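Local atomic coordinates of DNA-entry nuclease inhibitor (Bacillus subtilis subsp. subtilis, PDB entry 4MQD), a protein that inhibits the DNA-entry nuclease and takes part in the complex that governs binding and entry of donor DNA in competent cells. Residues His18-Phe23 and Phe52-Asn57; Lys59-Phe64 and Leu123-Tyr128; Glu70-Tyr75 and Trp114-Glu119. All coordinates share one frame; numbering follows the deposited sequence.

Interaction 1: His18-Phe23 and Phe52-Asn57; sequences HQFTVF and FEAQRN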
loop_
_atom_site.group_PDB
_atom_site.type_symbol
_atom_site.label_atom_id
_atom_site.label_comp_id
_atom_site.label_asym_id
_atom_site.label_seq_id
_atom_site.Cartn_x
_atom_site.Cartn_y
_atom_site.Cartn_z
ATOM N N HIS A 18 -20.278 7.538 11.444
ATOM C CA HIS A 18 -19.422 7.420 10.262
ATOM C C HIS A 18 -18.349 8.503 10.151
ATOM O O HIS A 18 -18.098 9.022 9.060
ATOM C CB HIS A 18 -20.289 7.413 8.999
ATOM C CG HIS A 18 -21.325 6.334 8.991
ATOM N ND1 HIS A 18 -22.581 6.507 9.528
ATOM C CD2 HIS A 18 -21.285 5.065 8.524
ATOM C CE1 HIS A 18 -23.274 5.392 9.386
ATOM N NE2 HIS A 18 -22.511 4.502 8.780
ATOM N N GLN A 19 -17.713 8.837 11.271
ATOM C CA GLN A 19 -16.676 9.864 11.268
ATOM C C GLN A 19 -15.737 9.786 12.470
ATOM O O GLN A 19 -16.074 9.222 13.514
ATOM C CB GLN A 19 -17.309 11.262 11.208
ATOM C CG GLN A 19 -17.861 11.770 12.534
ATOM C CD GLN A 19 -18.751 12.989 12.372
ATOM O OE1 GLN A 19 -18.299 14.129 12.511
ATOM N NE2 GLN A 19 -20.023 12.755 12.059
ATOM N N PHE A 20 -14.547 10.349 12.287
ATOM C CA PHE A 20 -13.643 10.673 13.385
ATOM C C PHE A 20 -12.929 11.968 13.012
ATOM O O PHE A 20 -12.830 12.307 11.830
ATOM C CB PHE A 20 -12.645 9.541 13.655
ATOM C CG PHE A 20 -11.769 9.203 12.483
ATOM C CD1 PHE A 20 -10.559 9.857 12.293
ATOM C CD2 PHE A 20 -12.147 8.223 11.578
ATOM C CE1 PHE A 20 -9.746 9.545 11.216
ATOM C CE2 PHE A 20 -11.338 7.906 10.498
ATOM C CZ PHE A 20 -10.136 8.568 10.318
ATOM N N THR A 21 -12.434 12.684 14.015
ATOM C CA THR A 21 -11.951 14.042 13.809
ATOM C C THR A 21 -10.564 14.262 14.391
ATOM O O THR A 21 -10.296 13.898 15.535
ATOM C CB THR A 21 -12.933 15.059 14.421
ATOM O OG1 THR A 21 -14.226 14.877 13.829
ATOM C CG2 THR A 21 -12.467 16.495 14.185
ATOM N N VAL A 22 -9.694 14.860 13.580
ATOM C CA VAL A 22 -8.358 15.262 14.001
ATOM C C VAL A 22 -8.411 16.747 14.331
ATOM O O VAL A 22 -8.826 17.549 13.491
ATOM C CB VAL A 22 -7.324 15.025 12.882
ATOM C CG1 VAL A 22 -5.921 15.397 13.353
ATOM C CG2 VAL A 22 -7.381 13.578 12.401
ATOM N N PHE A 23 -8.002 17.116 15.543
ATOM C CA PHE A 23 -8.103 18.509 15.989
ATOM C C PHE A 23 -6.985 18.937 16.937
ATOM O O PHE A 23 -6.203 18.113 17.419
ATOM C CB PHE A 23 -9.479 18.770 16.619
ATOM C CG PHE A 23 -9.814 17.863 17.772
ATOM C CD1 PHE A 23 -10.252 16.564 17.548
ATOM C CD2 PHE A 23 -9.728 18.318 19.080
ATOM C CE1 PHE A 23 -10.577 15.731 18.606
ATOM C CE2 PHE A 23 -10.052 17.491 20.142
ATOM C CZ PHE A 23 -10.479 16.196 19.905
ATOM N N PHE A 52 -12.692 13.050 9.141
ATOM C CA PHE A 52 -12.602 12.097 8.047
ATOM C C PHE A 52 -13.808 11.170 8.080
ATOM O O PHE A 52 -14.264 10.771 9.151
ATOM C CB PHE A 52 -11.305 11.294 8.140
ATOM C CG PHE A 52 -10.073 12.105 7.858
ATOM C CD1 PHE A 52 -9.744 12.456 6.555
ATOM C CD2 PHE A 52 -9.244 12.523 8.891
ATOM C CE1 PHE A 52 -8.611 13.207 6.287
ATOM C CE2 PHE A 52 -8.109 13.275 8.630
ATOM C CZ PHE A 52 -7.793 13.617 7.325
ATOM N N GLU A 53 -14.326 10.844 6.901
ATOM C CA GLU A 53 -15.444 9.923 6.782
ATOM C C GLU A 53 -14.964 8.497 7.023
ATOM O O GLU A 53 -13.911 8.094 6.528
ATOM C CB GLU A 53 -16.056 10.018 5.387
ATOM C CG GLU A 53 -17.348 9.230 5.220
ATOM C CD GLU A 53 -17.609 8.801 3.789
ATOM O OE1 GLU A 53 -16.666 8.814 2.966
ATOM O OE2 GLU A 53 -18.766 8.437 3.491
ATOM N N ALA A 54 -15.749 7.742 7.784
ATOM C CA ALA A 54 -15.487 6.329 8.022
ATOM C C ALA A 54 -16.573 5.514 7.340
ATOM O O ALA A 54 -17.703 5.981 7.185
ATOM C CB ALA A 54 -15.462 6.039 9.514
ATOM N N GLN A 55 -16.228 4.297 6.930
ATOM C CA GLN A 55 -17.155 3.444 6.188
ATOM C C GLN A 55 -18.323 2.952 7.038
ATOM O O GLN A 55 -19.445 2.845 6.547
ATOM C CB GLN A 55 -16.419 2.244 5.598
ATOM C CG GLN A 55 -15.466 2.607 4.475
ATOM C CD GLN A 55 -14.938 1.385 3.753
ATOM O OE1 GLN A 55 -14.790 0.317 4.348
ATOM N NE2 GLN A 55 -14.652 1.535 2.464
ATOM N N ARG A 56 -18.056 2.647 8.304
ATOM C CA ARG A 56 -19.088 2.137 9.200
ATOM C C ARG A 56 -18.770 2.417 10.665
ATOM O O ARG A 56 -17.643 2.776 11.017
ATOM C CB ARG A 56 -19.287 0.634 8.979
ATOM C CG ARG A 56 -18.016 -0.189 9.112
ATOM C CD ARG A 56 -18.221 -1.629 8.669
ATOM N NE ARG A 56 -18.587 -1.722 7.255
ATOM C CZ ARG A 56 -17.739 -1.597 6.232
ATOM N NH1 ARG A 56 -16.441 -1.368 6.433
ATOM N NH2 ARG A 56 -18.197 -1.699 4.987
ATOM N N ASN A 57 -19.788 2.258 11.505
ATOM C CA ASN A 57 -19.647 2.423 12.944
ATOM C C ASN A 57 -19.231 1.100 13.566
ATOM O O ASN A 57 -20.011 0.147 13.608
ATOM C CB ASN A 57 -20.959 2.914 13.550
ATOM C CG ASN A 57 -21.392 4.252 12.984
ATOM O OD1 ASN A 57 -20.561 5.087 12.629
ATOM N ND2 ASN A 57 -22.695 4.460 12.898
#

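Interaction 2: Lys59-Phe64 and Leu123-Tyr128; sequences KAFILF and LHADTY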
loop_
_atom_site.group_PDB
_atom_site.type_symbol
_atom_site.label_atom_id
_atom_site.label_comp_id
_atom_site.label_asym_id
_atom_site.label_seq_id
_atom_site.Cartn_x
_atom_site.Cartn_y
_atom_site.Cartn_z
ATOM N N LYS A 59 -15.598 -0.864 16.017
ATOM C CA LYS A 59 -14.312 -0.716 16.695
ATOM C C LYS A 59 -13.200 -0.752 15.652
ATOM O O LYS A 59 -12.831 -1.818 15.160
ATOM C CB LYS A 59 -14.108 -1.803 17.756
ATOM C CG LYS A 59 -14.698 -1.442 19.111
ATOM C CD LYS A 59 -14.786 -2.641 20.045
ATOM C CE LYS A 59 -16.021 -3.485 19.763
ATOM N NZ LYS A 59 -16.226 -4.538 20.796
ATOM N N ALA A 60 -12.686 0.426 15.312
ATOM C CA ALA A 60 -11.658 0.569 14.287
ATOM C C ALA A 60 -10.301 0.837 14.924
ATOM O O ALA A 60 -10.216 1.157 16.111
ATOM C CB ALA A 60 -12.023 1.699 13.340
ATOM N N PHE A 61 -9.245 0.700 14.127
ATOM C CA PHE A 61 -7.891 1.016 14.568
ATOM C C PHE A 61 -7.378 2.251 13.838
ATOM O O PHE A 61 -7.526 2.366 12.621
ATOM C CB PHE A 61 -6.950 -0.168 14.325
ATOM C CG PHE A 61 -7.136 -1.295 15.300
ATOM C CD1 PHE A 61 -6.545 -1.246 16.557
ATOM C CD2 PHE A 61 -7.904 -2.401 14.967
ATOM C CE1 PHE A 61 -6.715 -2.280 17.462
ATOM C CE2 PHE A 61 -8.077 -3.441 15.867
ATOM C CZ PHE A 61 -7.481 -3.380 17.116
ATOM N N ILE A 62 -6.789 3.173 14.595
ATOM C CA ILE A 62 -6.151 4.362 14.043
ATOM C C ILE A 62 -4.640 4.160 14.068
ATOM O O ILE A 62 -4.062 3.969 15.137
ATOM C CB ILE A 62 -6.494 5.624 14.867
ATOM C CG1 ILE A 62 -8.017 5.814 14.974
ATOM C CG2 ILE A 62 -5.821 6.857 14.273
ATOM C CD1 ILE A 62 -8.726 6.052 13.655
ATOM N N LEU A 63 -4.013 4.189 12.894
ATOM C CA LEU A 63 -2.552 4.127 12.776
ATOM C C LEU A 63 -2.021 5.498 12.392
ATOM O O LEU A 63 -2.101 5.897 11.227
ATOM C CB LEU A 63 -2.124 3.099 11.723
ATOM C CG LEU A 63 -1.906 1.670 12.216
ATOM C CD1 LEU A 63 -3.161 1.137 12.891
ATOM C CD2 LEU A 63 -1.482 0.773 11.062
ATOM N N PHE A 64 -1.486 6.223 13.369
ATOM C CA PHE A 64 -0.936 7.546 13.107
ATOM C C PHE A 64 0.553 7.447 12.804
ATOM O O PHE A 64 1.276 6.698 13.466
ATOM C CB PHE A 64 -1.175 8.489 14.283
ATOM C CG PHE A 64 -1.005 9.936 13.928
ATOM C CD1 PHE A 64 -2.018 10.623 13.277
ATOM C CD2 PHE A 64 0.176 10.605 14.218
ATOM C CE1 PHE A 64 -1.862 11.954 12.932
ATOM C CE2 PHE A 64 0.339 11.937 13.879
ATOM C CZ PHE A 64 -0.681 12.612 13.234
ATOM N N LEU A 123 -4.922 -6.216 10.783
ATOM C CA LEU A 123 -5.518 -6.104 12.112
ATOM C C LEU A 123 -6.942 -6.673 12.125
ATOM O O LEU A 123 -7.550 -6.806 13.188
ATOM C CB LEU A 123 -5.539 -4.644 12.562
ATOM C CG LEU A 123 -4.194 -3.914 12.536
ATOM C CD1 LEU A 123 -4.393 -2.440 12.837
ATOM C CD2 LEU A 123 -3.213 -4.535 13.517
ATOM N N HIS A 124 -7.467 -6.986 10.938
ATOM C CA HIS A 124 -8.763 -7.656 10.782
ATOM C C HIS A 124 -9.915 -6.846 11.376
ATOM O O HIS A 124 -10.877 -7.397 11.913
ATOM C CB HIS A 124 -8.700 -9.067 11.371
ATOM C CG HIS A 124 -7.484 -9.829 10.945
ATOM N ND1 HIS A 124 -7.314 -10.299 9.661
ATOM C CD2 HIS A 124 -6.365 -10.174 11.624
ATOM C CE1 HIS A 124 -6.149 -10.914 9.570
ATOM N NE2 HIS A 124 -5.553 -10.852 10.748
ATOM N N ALA A 125 -9.789 -5.528 11.263
ATOM C CA ALA A 125 -10.824 -4.582 11.647
ATOM C C ALA A 125 -10.585 -3.337 10.807
ATOM O O ALA A 125 -9.465 -3.106 10.347
ATOM C CB ALA A 125 -10.734 -4.257 13.128
ATOM N N ASP A 126 -11.628 -2.544 10.596
ATOM C CA ASP A 126 -11.494 -1.330 9.800
ATOM C C ASP A 126 -10.337 -0.503 10.340
ATOM O O ASP A 126 -10.287 -0.192 11.528
ATOM C CB ASP A 126 -12.790 -0.520 9.810
ATOM C CG ASP A 126 -13.890 -1.168 8.989
ATOM O OD1 ASP A 126 -13.635 -2.199 8.329
ATOM O OD2 ASP A 126 -15.018 -0.641 9.000
ATOM N N THR A 127 -9.394 -0.183 9.461
ATOM C CA THR A 127 -8.160 0.476 9.853
ATOM C C THR A 127 -8.002 1.777 9.082
ATOM O O THR A 127 -8.191 1.816 7.863
ATOM C CB THR A 127 -6.949 -0.440 9.599
ATOM O OG1 THR A 127 -7.138 -1.680 10.294
ATOM C CG2 THR A 127 -5.654 0.215 10.072
ATOM N N TYR A 128 -7.663 2.841 9.803
ATOM C CA TYR A 128 -7.462 4.152 9.201
ATOM C C TYR A 128 -6.032 4.615 9.448
ATOM O O TYR A 128 -5.641 4.884 10.585
ATOM C CB TYR A 128 -8.488 5.143 9.745
ATOM C CG TYR A 128 -9.895 4.762 9.346
ATOM C CD1 TYR A 128 -10.436 5.197 8.141
ATOM C CD2 TYR A 128 -10.670 3.931 10.152
ATOM C CE1 TYR A 128 -11.718 4.833 7.757
ATOM C CE2 TYR A 128 -11.952 3.562 9.776
ATOM C CZ TYR A 128 -12.470 4.016 8.580
ATOM O OH TYR A 128 -13.739 3.653 8.201
#

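Interaction 3: Glu70-Tyr75 and Trp114-Glu119; sequences ETVNSY and WTVPAE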
loop_
_atom_site.group_PDB
_atom_site.type_symbol
_atom_site.label_atom_id
_atom_site.label_comp_id
_atom_site.label_asym_id
_atom_site.label_seq_id
_atom_site.Cartn_x
_atom_site.Cartn_y
_atom_site.Cartn_z
ATOM N N GLU A 70 6.562 4.310 4.082
ATOM C CA GLU A 70 5.973 2.997 3.836
ATOM C C GLU A 70 4.743 3.156 2.957
ATOM O O GLU A 70 3.800 3.856 3.327
ATOM C CB GLU A 70 5.572 2.304 5.145
ATOM C CG GLU A 70 6.728 1.681 5.915
ATOM C CD GLU A 70 6.268 0.709 6.993
ATOM O OE1 GLU A 70 5.076 0.737 7.370
ATOM O OE2 GLU A 70 7.107 -0.090 7.466
ATOM N N THR A 71 4.757 2.510 1.794
ATOM C CA THR A 71 3.618 2.560 0.887
ATOM C C THR A 71 2.431 1.825 1.498
ATOM O O THR A 71 2.604 0.909 2.309
ATOM C CB THR A 71 3.941 1.939 -0.489
ATOM O OG1 THR A 71 4.355 0.578 -0.323
ATOM C CG2 THR A 71 5.046 2.724 -1.186
ATOM N N VAL A 72 1.232 2.248 1.116
ATOM C CA VAL A 72 0.000 1.604 1.552
ATOM C C VAL A 72 -0.562 0.843 0.357
ATOM O O VAL A 72 -1.121 1.437 -0.565
ATOM C CB VAL A 72 -1.013 2.640 2.078
ATOM C CG1 VAL A 72 -2.283 1.955 2.569
ATOM C CG2 VAL A 72 -0.377 3.467 3.188
ATOM N N ASN A 73 -0.395 -0.477 0.379
ATOM C CA ASN A 73 -0.709 -1.318 -0.773
ATOM C C ASN A 73 -2.182 -1.707 -0.877
ATOM O O ASN A 73 -2.622 -2.177 -1.926
ATOM C CB ASN A 73 0.165 -2.575 -0.755
ATOM C CG ASN A 73 1.630 -2.267 -1.005
ATOM O OD1 ASN A 73 2.033 -2.004 -2.136
ATOM N ND2 ASN A 73 2.436 -2.299 0.051
ATOM N N SER A 74 -2.940 -1.513 0.201
ATOM C CA SER A 74 -4.359 -1.865 0.219
ATOM C C SER A 74 -5.202 -0.768 0.868
ATOM O O SER A 74 -5.015 -0.448 2.041
ATOM C CB SER A 74 -4.564 -3.185 0.964
ATOM O OG SER A 74 -3.725 -4.201 0.442
ATOM N N TYR A 75 -6.124 -0.195 0.094
ATOM C CA TYR A 75 -7.072 0.798 0.608
ATOM C C TYR A 75 -8.236 1.020 -0.354
ATOM O O TYR A 75 -8.139 0.709 -1.541
ATOM C CB TYR A 75 -6.371 2.133 0.880
ATOM C CG TYR A 75 -5.724 2.767 -0.333
ATOM C CD1 TYR A 75 -4.421 2.439 -0.704
ATOM C CD2 TYR A 75 -6.406 3.710 -1.100
ATOM C CE1 TYR A 75 -3.820 3.023 -1.806
ATOM C CE2 TYR A 75 -5.813 4.298 -2.205
ATOM C CZ TYR A 75 -4.521 3.952 -2.553
ATOM O OH TYR A 75 -3.927 4.532 -3.647
ATOM N N TRP A 114 -5.742 6.992 4.738
ATOM C CA TRP A 114 -6.102 5.822 3.944
ATOM C C TRP A 114 -7.156 5.013 4.685
ATOM O O TRP A 114 -6.979 4.699 5.866
ATOM C CB TRP A 114 -4.889 4.923 3.696
ATOM C CG TRP A 114 -3.858 5.470 2.763
ATOM C CD1 TRP A 114 -3.796 5.293 1.411
ATOM C CD2 TRP A 114 -2.712 6.247 3.118
ATOM N NE1 TRP A 114 -2.689 5.926 0.899
ATOM C CE2 TRP A 114 -2.004 6.518 1.926
ATOM C CE3 TRP A 114 -2.217 6.745 4.327
ATOM C CZ2 TRP A 114 -0.827 7.269 1.909
ATOM C CZ3 TRP A 114 -1.047 7.489 4.311
ATOM C CH2 TRP A 114 -0.366 7.746 3.109
ATOM N N THR A 115 -8.238 4.670 3.991
ATOM C CA THR A 115 -9.262 3.782 4.536
ATOM C C THR A 115 -8.940 2.339 4.153
ATOM O O THR A 115 -8.956 1.990 2.972
ATOM C CB THR A 115 -10.664 4.148 4.014
ATOM O OG1 THR A 115 -10.989 5.485 4.413
ATOM C CG2 THR A 115 -11.718 3.191 4.563
ATOM N N VAL A 116 -8.645 1.517 5.159
ATOM C CA VAL A 116 -8.320 0.103 4.963
ATOM C C VAL A 116 -9.368 -0.756 5.678
ATOM O O VAL A 116 -9.267 -0.979 6.887
ATOM C CB VAL A 116 -6.915 -0.231 5.512
ATOM C CG1 VAL A 116 -6.527 -1.664 5.163
ATOM C CG2 VAL A 116 -5.886 0.755 4.976
ATOM N N PRO A 117 -10.385 -1.239 4.938
ATOM C CA PRO A 117 -11.429 -2.059 5.566
ATOM C C PRO A 117 -10.886 -3.347 6.183
ATOM O O PRO A 117 -9.830 -3.829 5.774
ATOM C CB PRO A 117 -12.384 -2.383 4.409
ATOM C CG PRO A 117 -12.052 -1.422 3.324
ATOM C CD PRO A 117 -10.613 -1.056 3.495
ATOM N N ALA A 118 -11.619 -3.889 7.155
ATOM C CA ALA A 118 -11.212 -5.097 7.887
ATOM C C ALA A 118 -10.706 -6.204 6.967
ATOM O O ALA A 118 -9.689 -6.842 7.246
ATOM C CB ALA A 118 -12.376 -5.613 8.722
ATOM N N GLU A 119 -11.425 -6.408 5.868
ATOM C CA GLU A 119 -11.106 -7.425 4.866
ATOM C C GLU A 119 -9.705 -7.275 4.251
ATOM O O GLU A 119 -9.118 -8.263 3.807
ATOM C CB GLU A 119 -12.167 -7.373 3.765
ATOM C CG GLU A 119 -12.119 -8.514 2.768
ATOM C CD GLU A 119 -13.340 -8.543 1.868
ATOM O OE1 GLU A 119 -14.045 -7.515 1.761
ATOM O OE2 GLU A 119 -13.594 -9.600 1.261
#

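Interaction 1: His18-Phe23 and Phe52-Asn57
Phe20 and Phe52 form an antiparallel hydrogen-bonded pair, their backbones joined by Phe20 N to Phe52 O (3.2 Å) and Phe52 N to Phe20 O (2.8 Å), and Gln19 and Glu53 follow as a non-hydrogen-bonded pair. One step further the regular pairing frays: Ala54 N still reaches His18 O at 3.0 Å, but from well above the carbonyl plane. The side-chain amide of Asn57 takes over from there. Its OD1 accepts His18 N at 2.7 Å, in the carbonyl plane on a lone pair, and the same amide lies over one face of the imidazole, while Ala54 O and Gln55 O stand at the ring edge. Phe20 has CG tucked between its own backbone N and carbonyl carbon (chi1 60°), a torsion that brings the ring back toward Phe52 of the neighbouring strand. Phe52 CB then sits over the ring face, 3.7 Å from Phe20 CZ, in a CH-pi contact, and the two rings meet obliquely, planes 39° apart. At the edge of the Phe52 ring, Val22 CG2 touches CE2 at 3.9 Å. Phe20 also reaches Tyr128 edge-to-face. With an alanine here, Phe52 CB is likely to lose the ring face it rests on, and a gap to open beside Tyr128. Phe20 touches Ile130 and Cys113, and Phe52 packs on Leu111 and Cys113; Phe20 and Phe52 thus join the antiparallel sheet to strands 107-116 and 127-134.

Interaction 2: Lys59-Phe64 and Leu123-Tyr128
Phe61 lays its CB and ring beside Leu123, whose CD1 comes within 3.7 Å of Phe61 CB, while the methyl of Ala125 sits at the ring edge, 3.9 Å from Phe61 CD2. Leu123 CG stands anti to its carbonyl carbon (chi1 -54°), and from there CD1 also meets Leu63 CD1 at 3.8 Å. Thr127 CG2 touches Leu63 CD1, so Leu123, from the loop, packs on the face that carries Phe61, Leu63 and Thr127. On the other face, Ile62 CD1 approaches Tyr128 CB at 4.0 Å, and Ala60 CB lies at the edge of the tyrosine ring, 4.0 Å from CE2. Between these layers strands 59-66 and 127-134, neighbours in the mixed sheet, form its parallel pair, with Phe61 opposite Thr127 and Ile62 opposite Tyr128. Phe61 uses both backbone groups, its N donating to Asp126 O and its O accepting Tyr128 N, each at 2.9 Å; Leu63 N donates to Tyr128 O. At the first residue of the strand, Thr127 OG1 donates to Ala125 O (2.7 Å) in the loop just before it and also bonds to Ser121, which ties the loop back onto the strand. The chemistry is therefore divided: main-chain bonds set the parallel register, apolar groups fill both faces, and the polar ends of Asp126 and Tyr128 have partners in Gln55, Arg56 and Ala118.

Interaction 3: Glu70-Tyr75 and Trp114-Glu119
Tyr75 carries CG between its backbone N and carbonyl carbon (chi1 60°), and Trp114 has CG anti to its carbonyl carbon (chi1 -70°); together these torsions bring the edge of the indole against the face of the phenol ring. The contact is T-shaped, with the planes at 69° and the centroids of the Tyr75 ring and the Trp114 five-membered ring 4.8 Å apart. Trp114 CD1 is the atom that makes the approach, 3.6 Å from Tyr75 CD1 and displaced from the middle of the tyrosine ring toward its rim. Val72 closes over a face of the same indole. Its CG2 stands 3.7 Å from the centroid of the six-membered ring, close to the ring normal, in a CH-pi contact, while CG1 leans toward the five-membered part and comes within 3.8 Å of Trp114 CD1. The tryptophan is thereby gripped on a face by a branched aliphatic group and at an edge by an aromatic one. Further along, Val116 CG2 lies 3.3 Å from Ser74 O, and Thr115 O is close to both CA and CB of Tyr75. These segments join the loop before strand 77-85 to the end of strand 107-116, where Thr115 already bonds through its backbone to Glu76 and Lys77. The same loop also meets the second subunit: Tyr75 adjoins Tyr17 of that subunit, and Ser74 packs on its Trp34. With aromatic and aliphatic surfaces supplying the cohesion between the side chains, the fit probably rests mainly on shape complementarity and dispersion, and the loop that Val72 and Tyr75 hold against Trp114 is also a surface used in dimer packing.

In the fold
The three contacts show how a chain of two sheets is tied together through a few shared residues. Interactions 1 and 2, with centres about 12 Å apart, meet where Arg56 NH1 forms a salt bridge to Asp126 OD2 (3.0 Å) and Tyr128 OH probably bonds to Gln55 N (2.9 Å). Interaction 3 lies about 10 Å from interaction 2, centre to centre; its 114-119 side and the 123-128 side of interaction 2 reach neighbouring strands, 107-116 and 127-134, and Thr127 N probably donates to Val116 O at 2.7 Å. Asp126 serves both sides, since its OD1 probably also accepts Ala118 N (2.9 Å). Interactions 1 and 3, about 16 Å apart between centres, touch through Gln55, which packs on Thr115 and Pro117.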